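Local coordinates for trehalose-6-phosphate phosphatase (Neosartorya fumigata, PDB 5DXN), which belongs to the trehalose-phosphatase family of the HAD superfamily and carries a magnesium ion beside the end of a central parallel beta strand, at residues R19-M24 with P209-C214; F25-T30 with S66-A71; M117-H122 with R156-M161. All blocks are in the same frame, centred on the assembly; numbering follows the deposited sequence.

In the fold
Interactions 1 and 2 share strand 21-26, in the interior of the mixed beta sheet. Interaction 1 pairs this strand with strand 211-216. Interaction 2 follows on the same strand, where it runs out into the magnesium site. Their centres are about 19 Å apart, and they touch through Leu-213 and Phe-25. Interaction 3 joins two helices beside a separate antiparallel sheet. Its centre is about 41 Å from that of interaction 1 and about 31 Å from that of interaction 2. Along the chain, interaction 2 closes before interaction 3 opens, and both lie between the two segments of interaction 1. The helices and smaller sheet form a separate, inserted module, consistent with a HAD cap.

Interaction 1: residues R19-M24 with P209-C214; sequences RKRLFM and PEFVLC
The Phe-23 and Phe-211 rings meet obliquely, with their planes 48° apart. Phe-211 CE2 lies 3.5 Å from Phe-23 CZ. At the edge of the Phe-23 ring, near its plane, sits the methyl CD2 of Leu-213, 3.7 Å from Phe-23 CE1. The third flat group is the Arg-19 guanidinium. Glu-210 reaches its edge, and a long salt bridge joins Arg-19 NH2 to Glu-210 OE2 (3.5 Å). The other carboxylate oxygen, OE1, accepts a nearly straight bond from the Arg-19 backbone N (3.0 Å). Glu-210 therefore holds both the main chain and the side chain of Arg-19.

The two backbones run parallel as neighbouring strands. Lys-20 O accepts a bond from Glu-210 N at the start. Leu-22 uses both its N and its O on this strand: its N bonds to Phe-211 O (2.7 Å) and its O to Leu-213 N (2.9 Å). Met-24 N then bonds to Leu-213 O (2.8 Å), and the ladder continues at Leu-215.

Leu-22, Met-24, Val-212 and Cys-214 line the other face of the sheet. Met-24 is extended to SD and bends at the last torsion (chi3 -74°), which brings CE to 3.9 Å from Val-212 CG1.

Arg-21 lies on the phenylalanine face, where its guanidinium is held by Asp-57, Asn-60 and Tyr-15 O. Tyr-15, in helix 8-17, also meets the Phe-211 ring edge-to-face. Helices 190-199 and 219-229 pack on the Met-24 and Cys-214 face, and strand 60-65 flanks strand 21-26 on its other side, so this pair belongs to the parallel core of the HAD-type fold.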
loop_
_atom_site.group_PDB
_atom_site.type_symbol
_atom_site.label_atom_id
_atom_site.label_comp_id
_atom_site.label_asym_id
_atom_site.label_seq_id
_atom_site.Cartn_x
_atom_site.Cartn_y
_atom_site.Cartn_z
ATOM N N ARG A 19 -8.418 -5.721 -21.836
ATOM C CA ARG A 19 -8.234 -7.174 -21.870
ATOM C C ARG A 19 -7.572 -7.733 -20.607
ATOM O O ARG A 19 -7.777 -8.906 -20.268
ATOM C CB ARG A 19 -7.410 -7.571 -23.095
ATOM C CG ARG A 19 -8.128 -7.331 -24.416
ATOM C CD ARG A 19 -7.211 -7.622 -25.591
ATOM N NE ARG A 19 -6.112 -6.662 -25.686
ATOM C CZ ARG A 19 -5.084 -6.795 -26.519
ATOM N NH1 ARG A 19 -5.010 -7.858 -27.315
ATOM N NH2 ARG A 19 -4.127 -5.877 -26.550
ATOM N N LYS A 20 -6.761 -6.910 -19.949
ATOM C CA LYS A 20 -6.186 -7.214 -18.631
ATOM C C LYS A 20 -6.472 -6.042 -17.703
ATOM O O LYS A 20 -6.300 -4.877 -18.094
ATOM C CB LYS A 20 -4.673 -7.434 -18.681
ATOM C CG LYS A 20 -4.151 -8.507 -19.621
ATOM C CD LYS A 20 -2.637 -8.339 -19.724
ATOM C CE LYS A 20 -1.932 -9.585 -20.217
ATOM N NZ LYS A 20 -0.462 -9.440 -20.043
ATOM N N ARG A 21 -6.860 -6.344 -16.472
ATOM C CA ARG A 21 -7.189 -5.307 -15.500
ATOM C C ARG A 21 -6.497 -5.556 -14.178
ATOM O O ARG A 21 -6.336 -6.700 -13.781
ATOM C CB ARG A 21 -8.685 -5.236 -15.265
ATOM C CG ARG A 21 -9.513 -5.416 -16.541
ATOM C CD ARG A 21 -10.894 -5.059 -16.264
ATOM N NE ARG A 21 -11.770 -5.348 -17.415
ATOM C CZ ARG A 21 -12.482 -6.460 -17.568
ATOM N NH1 ARG A 21 -12.458 -7.420 -16.652
ATOM N NH2 ARG A 21 -13.251 -6.590 -18.646
ATOM N N LEU A 22 -6.095 -4.470 -13.519
ATOM C CA LEU A 22 -5.415 -4.564 -12.225
ATOM C C LEU A 22 -6.144 -3.709 -11.191
ATOM O O LEU A 22 -6.394 -2.521 -11.416
ATOM C CB LEU A 22 -3.963 -4.127 -12.374
ATOM C CG LEU A 22 -3.155 -3.951 -11.096
ATOM C CD1 LEU A 22 -3.055 -5.298 -10.372
ATOM C CD2 LEU A 22 -1.771 -3.410 -11.414
ATOM N N PHE A 23 -6.482 -4.319 -10.064
ATOM C CA PHE A 23 -7.135 -3.619 -8.952
ATOM C C PHE A 23 -6.245 -3.643 -7.733
ATOM O O PHE A 23 -5.817 -4.719 -7.306
ATOM C CB PHE A 23 -8.473 -4.277 -8.599
ATOM C CG PHE A 23 -9.518 -4.145 -9.673
ATOM C CD1 PHE A 23 -10.442 -3.119 -9.621
ATOM C CD2 PHE A 23 -9.552 -5.036 -10.738
ATOM C CE1 PHE A 23 -11.408 -2.984 -10.612
ATOM C CE2 PHE A 23 -10.502 -4.903 -11.745
ATOM C CZ PHE A 23 -11.436 -3.882 -11.677
ATOM N N MET A 24 -6.000 -2.481 -7.138
ATOM C CA MET A 24 -5.215 -2.432 -5.901
ATOM C C MET A 24 -6.019 -1.669 -4.859
ATOM O O MET A 24 -6.234 -0.457 -4.979
ATOM C CB MET A 24 -3.844 -1.792 -6.166
ATOM C CG MET A 24 -3.031 -2.582 -7.159
ATOM S SD MET A 24 -1.402 -1.925 -7.539
ATOM C CE MET A 24 -1.817 -0.529 -8.563
ATOM N N PRO A 209 -1.405 -3.986 -18.210
ATOM C CA PRO A 209 -2.849 -3.914 -17.959
ATOM C C PRO A 209 -3.420 -2.674 -18.643
ATOM O O PRO A 209 -2.750 -1.645 -18.674
ATOM C CB PRO A 209 -2.947 -3.800 -16.432
ATOM C CG PRO A 209 -1.633 -3.213 -16.013
ATOM C CD PRO A 209 -0.606 -3.719 -17.001
ATOM N N GLU A 210 -4.613 -2.778 -19.216
ATOM C CA GLU A 210 -5.204 -1.629 -19.891
ATOM C C GLU A 210 -6.218 -0.936 -18.989
ATOM O O GLU A 210 -6.839 0.053 -19.372
ATOM C CB GLU A 210 -5.833 -2.076 -21.224
ATOM C CG GLU A 210 -4.769 -2.465 -22.260
ATOM C CD GLU A 210 -5.310 -3.317 -23.406
ATOM O OE1 GLU A 210 -6.138 -4.216 -23.152
ATOM O OE2 GLU A 210 -4.895 -3.084 -24.565
ATOM N N PHE A 211 -6.330 -1.418 -17.758
ATOM C CA PHE A 211 -7.219 -0.828 -16.750
ATOM C C PHE A 211 -6.585 -1.045 -15.392
ATOM O O PHE A 211 -6.318 -2.182 -15.027
ATOM C CB PHE A 211 -8.603 -1.457 -16.796
ATOM C CG PHE A 211 -9.584 -0.945 -15.747
ATOM C CD1 PHE A 211 -10.501 0.036 -16.071
ATOM C CD2 PHE A 211 -9.587 -1.451 -14.450
ATOM C CE1 PHE A 211 -11.420 0.498 -15.144
ATOM C CE2 PHE A 211 -10.513 -1.001 -13.511
ATOM C CZ PHE A 211 -11.427 -0.003 -13.859
ATOM N N VAL A 212 -6.351 0.037 -14.672
ATOM C CA VAL A 212 -5.822 -0.042 -13.310
ATOM C C VAL A 212 -6.692 0.816 -12.405
ATOM O O VAL A 212 -6.920 1.983 -12.703
ATOM C CB VAL A 212 -4.385 0.454 -13.223
ATOM C CG1 VAL A 212 -3.888 0.323 -11.764
ATOM C CG2 VAL A 212 -3.488 -0.319 -14.142
ATOM N N LEU A 213 -7.224 0.229 -11.345
ATOM C CA LEU A 213 -7.999 0.977 -10.357
ATOM C C LEU A 213 -7.310 0.849 -9.020
ATOM O O LEU A 213 -7.105 -0.262 -8.512
ATOM C CB LEU A 213 -9.450 0.465 -10.275
ATOM C CG LEU A 213 -10.324 1.083 -9.178
ATOM C CD1 LEU A 213 -10.420 2.651 -9.350
ATOM C CD2 LEU A 213 -11.713 0.455 -9.158
ATOM N N CYS A 214 -6.941 1.987 -8.458
ATOM C CA CYS A 214 -6.146 1.994 -7.241
ATOM C C CYS A 214 -6.864 2.904 -6.253
ATOM O O CYS A 214 -7.103 4.070 -6.563
ATOM C CB CYS A 214 -4.738 2.474 -7.561
ATOM S SG CYS A 214 -3.721 2.636 -6.098
#

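Interaction 2: residues F25-T30 with S66-A71; sequences FDYDGT and SGRDQA. With MG (magnesium ion), chain B.
Asp-28 faces two ways: its backbone O binds magnesium, while its carboxylate is gripped by Arg-68. Asp-26, Asp-28 and Thr-30 fit the DxDx(T/V) pattern of HAD proteins, at the end of strand 21-26. Magnesium is bound by Asp-26 OD2 and Asp-28 O, each at 2.0 Å. Three waters and Asp-217 complete the site. Thr-30 OG1 donates to Asp-26 OD2 from the anti side, while Asp-26 OD1 pairs with Lys-190. These bonds limit the rotation of the Asp-26 carboxylate.

Arg-68 approaches Asp-28 side-on, with one nitrogen for each oxygen. Its NH2 bonds to Asp-28 OD1 (3.0 Å) almost straight and in the guanidinium plane. Its NE bonds to Asp-28 OD2 (2.9 Å) on the syn lone pair; this bond is more bent, and the oxygen lies out of the guanidinium plane. A bend at chi2 (-91°) turns the arginine chain towards the carboxylate. Phe-72 makes a cation-pi contact with the same arginine.

Ser-66 OG accepts from Arg-68 N (2.9 Å), an ST turn. One water joins the two segments: it accepts from Asp-28 N, donates to Asp-28 OD2 (2.7 Å), and shares a hydrogen bond with Ser-66 OG (2.8 Å).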
loop_
_atom_site.group_PDB
_atom_site.type_symbol
_atom_site.label_atom_id
_atom_site.label_comp_id
_atom_site.label_asym_id
_atom_site.label_seq_id
_atom_site.Cartn_x
_atom_site.Cartn_y
_atom_site.Cartn_z
ATOM N N PHE A 25 -6.520 -2.394 -3.863
ATOM C CA PHE A 25 -7.430 -1.831 -2.878
ATOM C C PHE A 25 -6.782 -1.784 -1.514
ATOM O O PHE A 25 -6.409 -2.833 -0.996
ATOM C CB PHE A 25 -8.695 -2.681 -2.717
ATOM C CG PHE A 25 -9.537 -2.809 -3.951
ATOM C CD1 PHE A 25 -9.747 -1.746 -4.788
ATOM C CD2 PHE A 25 -10.142 -4.003 -4.243
ATOM C CE1 PHE A 25 -10.556 -1.895 -5.935
ATOM C CE2 PHE A 25 -10.951 -4.154 -5.366
ATOM C CZ PHE A 25 -11.160 -3.104 -6.198
ATOM N N ASP A 26 -6.683 -0.599 -0.926
ATOM C CA ASP A 26 -6.513 -0.500 0.526
ATOM C C ASP A 26 -7.756 -1.096 1.195
ATOM O O ASP A 26 -8.835 -1.098 0.593
ATOM C CB ASP A 26 -6.321 0.967 0.945
ATOM C CG ASP A 26 -6.285 1.144 2.449
ATOM O OD1 ASP A 26 -5.498 0.444 3.096
ATOM O OD2 ASP A 26 -7.058 1.976 2.967
ATOM N N TYR A 27 -7.613 -1.615 2.419
ATOM C CA TYR A 27 -8.763 -2.152 3.137
ATOM C C TYR A 27 -9.442 -1.124 4.041
ATOM O O TYR A 27 -10.496 -0.602 3.714
ATOM C CB TYR A 27 -8.361 -3.364 3.972
ATOM C CG TYR A 27 -9.557 -3.946 4.671
ATOM C CD1 TYR A 27 -10.566 -4.549 3.940
ATOM C CD2 TYR A 27 -9.696 -3.863 6.044
ATOM C CE1 TYR A 27 -11.687 -5.082 4.567
ATOM C CE2 TYR A 27 -10.808 -4.391 6.682
ATOM C CZ TYR A 27 -11.792 -4.998 5.941
ATOM O OH TYR A 27 -12.892 -5.518 6.577
ATOM N N ASP A 28 -8.815 -0.803 5.171
ATOM C CA ASP A 28 -9.464 0.065 6.148
ATOM C C ASP A 28 -9.715 1.481 5.643
ATOM O O ASP A 28 -8.786 2.149 5.177
ATOM C CB ASP A 28 -8.624 0.121 7.426
ATOM C CG ASP A 28 -8.761 -1.143 8.259
ATOM O OD1 ASP A 28 -9.866 -1.367 8.803
ATOM O OD2 ASP A 28 -7.773 -1.912 8.356
ATOM N N GLY A 29 -10.961 1.935 5.762
ATOM C CA GLY A 29 -11.346 3.265 5.326
ATOM C C GLY A 29 -11.672 3.329 3.850
ATOM O O GLY A 29 -12.136 4.348 3.352
ATOM N N THR A 30 -11.452 2.218 3.157
ATOM C CA THR A 30 -11.613 2.177 1.708
ATOM C C THR A 30 -12.681 1.165 1.301
ATOM O O THR A 30 -13.692 1.544 0.712
ATOM C CB THR A 30 -10.272 1.853 1.041
ATOM O OG1 THR A 30 -9.324 2.887 1.365
ATOM C CG2 THR A 30 -10.423 1.727 -0.469
ATOM N N SER A 66 -2.972 -4.207 2.834
ATOM C CA SER A 66 -3.361 -3.864 4.187
ATOM C C SER A 66 -2.226 -3.922 5.211
ATOM O O SER A 66 -1.283 -4.692 5.078
ATOM C CB SER A 66 -4.484 -4.790 4.637
ATOM O OG SER A 66 -4.979 -4.380 5.893
ATOM N N GLY A 67 -2.371 -3.130 6.259
ATOM C CA GLY A 67 -1.484 -3.238 7.399
ATOM C C GLY A 67 -2.009 -4.237 8.396
ATOM O O GLY A 67 -1.340 -4.540 9.383
ATOM N N ARG A 68 -3.207 -4.758 8.130
ATOM C CA ARG A 68 -3.827 -5.736 9.007
ATOM C C ARG A 68 -2.951 -6.966 9.168
ATOM O O ARG A 68 -2.170 -7.342 8.281
ATOM C CB ARG A 68 -5.196 -6.159 8.476
ATOM C CG ARG A 68 -6.277 -5.109 8.576
ATOM C CD ARG A 68 -7.002 -5.238 9.882
ATOM N NE ARG A 68 -8.033 -4.225 10.032
ATOM C CZ ARG A 68 -8.715 -4.038 11.154
ATOM N NH1 ARG A 68 -8.477 -4.813 12.207
ATOM N NH2 ARG A 68 -9.641 -3.094 11.219
ATOM N N ASP A 69 -3.108 -7.606 10.314
ATOM C CA ASP A 69 -2.419 -8.847 10.589
ATOM C C ASP A 69 -2.735 -9.891 9.520
ATOM O O ASP A 69 -3.823 -9.901 8.929
ATOM C CB ASP A 69 -2.810 -9.347 11.981
ATOM C CG ASP A 69 -2.989 -8.206 12.973
ATOM O OD1 ASP A 69 -1.964 -7.626 13.401
ATOM O OD2 ASP A 69 -4.154 -7.882 13.312
ATOM N N GLN A 70 -1.763 -10.754 9.265
ATOM C CA GLN A 70 -1.877 -11.807 8.270
ATOM C C GLN A 70 -3.075 -12.744 8.529
ATOM O O GLN A 70 -3.728 -13.228 7.593
ATOM C CB GLN A 70 -0.576 -12.599 8.250
ATOM C CG GLN A 70 -0.543 -13.776 7.316
ATOM C CD GLN A 70 0.699 -14.622 7.540
ATOM O OE1 GLN A 70 1.424 -14.429 8.521
ATOM N NE2 GLN A 70 0.956 -15.556 6.630
ATOM N N ALA A 71 -3.354 -12.993 9.806
ATOM C CA ALA A 71 -4.438 -13.881 10.203
ATOM C C ALA A 71 -5.792 -13.258 9.904
ATOM O O ALA A 71 -6.777 -13.964 9.657
ATOM C CB ALA A 71 -4.329 -14.222 11.679
HETATM MG MG MG B . -6.940 2.851 4.741
HETATM O O HOH W 1 -5.983 1.311 5.754
HETATM O O HOH W 2 -6.201 -1.894 6.152
HETATM O O HOH W 3 -5.126 3.661 4.308
HETATM O O HOH W 4 -7.126 3.983 6.512
#

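Interaction 3: residues M117-H122 with R156-M161; sequences MEVFQH and RECRKM
Val-119 makes the main apolar contact, against Met-161 and Cys-158. Its methyl CG1 lies 3.7 Å from Met-161 SD and 3.8 Å from Cys-158 SG, so one branch touches both sulfurs. The second methyl, CG2, is 3.9 Å from Met-161 SD. The valine and methionine side chains lie alongside each other and point opposite ways. Met-161 stretches straight out as far as SD and then bends (chi3 -70°). That bend brings its methyl CE to 4.5 Å from His-122 ND1, a loose contact at the limit of packing.

The backbones stand well apart. The short helical segments run nearly antiparallel, at 155°, with their axes 10.3 Å apart at closest approach. Their nearest CA atoms belong to Val-119 and Cys-158. No hydrogen bond crosses between the segments, and side chains alone join them.

These segments belong to helices 112-124 and 151-164, which pack beside the four-stranded antiparallel sheet. Leaving aside the short helix 166-169, the chain order is helix, two strands, helix, two strands, consistent with a C2-type cap of the HAD superfamily. Phe-120 and Cys-158 both touch strand 180-185, through Val-183 and Leu-181, so helix-helix packing and helix-sheet packing meet here.

Sulfur-aromatic contacts form the second group. Cys-158 SG lies at the edge of the Phe-120 ring, 89° off the ring normal. It is 3.7 Å from Phe-120 CE1, and CD1 is equally near. Having SG anti to the backbone N places the thiol beside that edge. Met-161 SD stands above the face of the His-122 ring, but at a distance, 5.2 Å from its centroid.

Further packing comes from neighbours. Trp-141 meets the Phe-120 ring, and Phe-123, on helix 112-124, touches both Cys-158 and Met-161.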
loop_
_atom_site.group_PDB
_atom_site.type_symbol
_atom_site.label_atom_id
_atom_site.label_comp_id
_atom_site.label_asym_id
_atom_site.label_seq_id
_atom_site.Cartn_x
_atom_site.Cartn_y
_atom_site.Cartn_z
ATOM N N MET A 117 21.553 0.583 13.474
ATOM C CA MET A 117 21.802 0.463 14.910
ATOM C C MET A 117 22.999 1.313 15.339
ATOM O O MET A 117 22.958 1.959 16.373
ATOM C CB MET A 117 22.034 -1.002 15.290
ATOM C CG MET A 117 20.812 -1.885 15.184
ATOM S SD MET A 117 19.463 -1.284 16.217
ATOM C CE MET A 117 20.200 -1.466 17.849
ATOM N N GLU A 118 24.048 1.322 14.528
ATOM C CA GLU A 118 25.220 2.167 14.782
ATOM C C GLU A 118 24.874 3.660 14.840
ATOM O O GLU A 118 25.296 4.382 15.749
ATOM C CB GLU A 118 26.268 1.901 13.702
ATOM C CG GLU A 118 27.504 2.765 13.763
ATOM C CD GLU A 118 28.458 2.450 12.622
ATOM O OE1 GLU A 118 28.127 1.569 11.792
ATOM O OE2 GLU A 118 29.533 3.080 12.555
ATOM N N VAL A 119 24.095 4.128 13.872
ATOM C CA VAL A 119 23.707 5.526 13.840
ATOM C C VAL A 119 22.755 5.838 15.008
ATOM O O VAL A 119 22.892 6.849 15.687
ATOM C CB VAL A 119 23.056 5.879 12.489
ATOM C CG1 VAL A 119 22.427 7.284 12.530
ATOM C CG2 VAL A 119 24.103 5.769 11.356
ATOM N N PHE A 120 21.804 4.939 15.243
ATOM C CA PHE A 120 20.846 5.094 16.326
ATOM C C PHE A 120 21.539 5.092 17.696
ATOM O O PHE A 120 21.129 5.795 18.604
ATOM C CB PHE A 120 19.796 3.975 16.271
ATOM C CG PHE A 120 18.617 4.255 15.361
ATOM C CD1 PHE A 120 18.478 5.474 14.701
ATOM C CD2 PHE A 120 17.637 3.284 15.184
ATOM C CE1 PHE A 120 17.379 5.714 13.870
ATOM C CE2 PHE A 120 16.531 3.519 14.357
ATOM C CZ PHE A 120 16.411 4.736 13.699
ATOM N N GLN A 121 22.583 4.286 17.852
ATOM C CA GLN A 121 23.314 4.290 19.116
ATOM C C GLN A 121 24.036 5.613 19.321
ATOM O O GLN A 121 24.094 6.127 20.434
ATOM C CB GLN A 121 24.299 3.121 19.174
ATOM C CG GLN A 121 23.609 1.777 19.405
ATOM C CD GLN A 121 23.165 1.592 20.849
ATOM O OE1 GLN A 121 23.361 2.470 21.703
ATOM N NE2 GLN A 121 22.574 0.439 21.131
ATOM N N HIS A 122 24.559 6.182 18.239
ATOM C CA HIS A 122 25.255 7.457 18.322
ATOM C C HIS A 122 24.342 8.524 18.916
ATOM O O HIS A 122 24.724 9.250 19.824
ATOM C CB HIS A 122 25.758 7.894 16.941
ATOM C CG HIS A 122 26.399 9.249 16.927
ATOM N ND1 HIS A 122 25.678 10.417 16.789
ATOM C CD2 HIS A 122 27.696 9.625 17.025
ATOM C CE1 HIS A 122 26.504 11.449 16.808
ATOM N NE2 HIS A 122 27.734 10.993 16.947
ATOM N N ARG A 156 16.410 15.129 13.003
ATOM C CA ARG A 156 16.780 15.663 11.693
ATOM C C ARG A 156 18.236 15.352 11.373
ATOM O O ARG A 156 18.548 14.918 10.259
ATOM C CB ARG A 156 16.529 17.174 11.618
ATOM C CG ARG A 156 15.108 17.543 11.214
ATOM C CD ARG A 156 15.004 19.027 10.869
ATOM N NE ARG A 156 15.367 19.870 12.005
ATOM C CZ ARG A 156 14.535 20.170 12.995
ATOM N NH1 ARG A 156 13.294 19.695 12.976
ATOM N NH2 ARG A 156 14.939 20.937 13.999
ATOM N N GLU A 157 19.118 15.578 12.350
ATOM C CA GLU A 157 20.526 15.181 12.260
ATOM C C GLU A 157 20.678 13.703 11.928
ATOM O O GLU A 157 21.486 13.319 11.077
ATOM C CB GLU A 157 21.259 15.454 13.578
ATOM C CG GLU A 157 21.609 16.892 13.879
ATOM C CD GLU A 157 22.612 16.976 15.016
ATOM O OE1 GLU A 157 22.807 15.950 15.704
ATOM O OE2 GLU A 157 23.219 18.049 15.216
ATOM N N CYS A 158 19.900 12.881 12.630
ATOM C CA CYS A 158 19.919 11.440 12.450
ATOM C C CYS A 158 19.413 11.071 11.067
ATOM O O CYS A 158 19.998 10.243 10.370
ATOM C CB CYS A 158 19.084 10.770 13.540
ATOM S SG CYS A 158 19.124 8.976 13.533
ATOM N N ARG A 159 18.325 11.715 10.648
ATOM C CA ARG A 159 17.808 11.489 9.312
ATOM C C ARG A 159 18.887 11.795 8.274
ATOM O O ARG A 159 19.112 11.005 7.363
ATOM C CB ARG A 159 16.555 12.338 9.065
ATOM C CG ARG A 159 15.704 11.846 7.918
ATOM C CD ARG A 159 14.540 12.797 7.644
ATOM N NE ARG A 159 13.246 12.178 7.909
ATOM C CZ ARG A 159 12.082 12.704 7.547
ATOM N NH1 ARG A 159 12.044 13.863 6.898
ATOM N NH2 ARG A 159 10.952 12.069 7.826
ATOM N N LYS A 160 19.582 12.918 8.437
ATOM C CA LYS A 160 20.633 13.288 7.496
ATOM C C LYS A 160 21.753 12.261 7.451
ATOM O O LYS A 160 22.219 11.900 6.379
ATOM C CB LYS A 160 21.208 14.659 7.842
ATOM C CG LYS A 160 20.224 15.793 7.677
ATOM C CD LYS A 160 20.890 17.116 7.984
ATOM C CE LYS A 160 19.880 18.234 8.162
ATOM N NZ LYS A 160 20.570 19.522 8.514
ATOM N N MET A 161 22.171 11.773 8.613
ATOM C CA MET A 161 23.243 10.789 8.667
ATOM C C MET A 161 22.834 9.472 7.992
ATOM O O MET A 161 23.631 8.860 7.273
ATOM C CB MET A 161 23.668 10.552 10.125
ATOM C CG MET A 161 24.911 9.677 10.268
ATOM S SD MET A 161 25.398 9.429 11.979
ATOM C CE MET A 161 25.992 11.071 12.375
#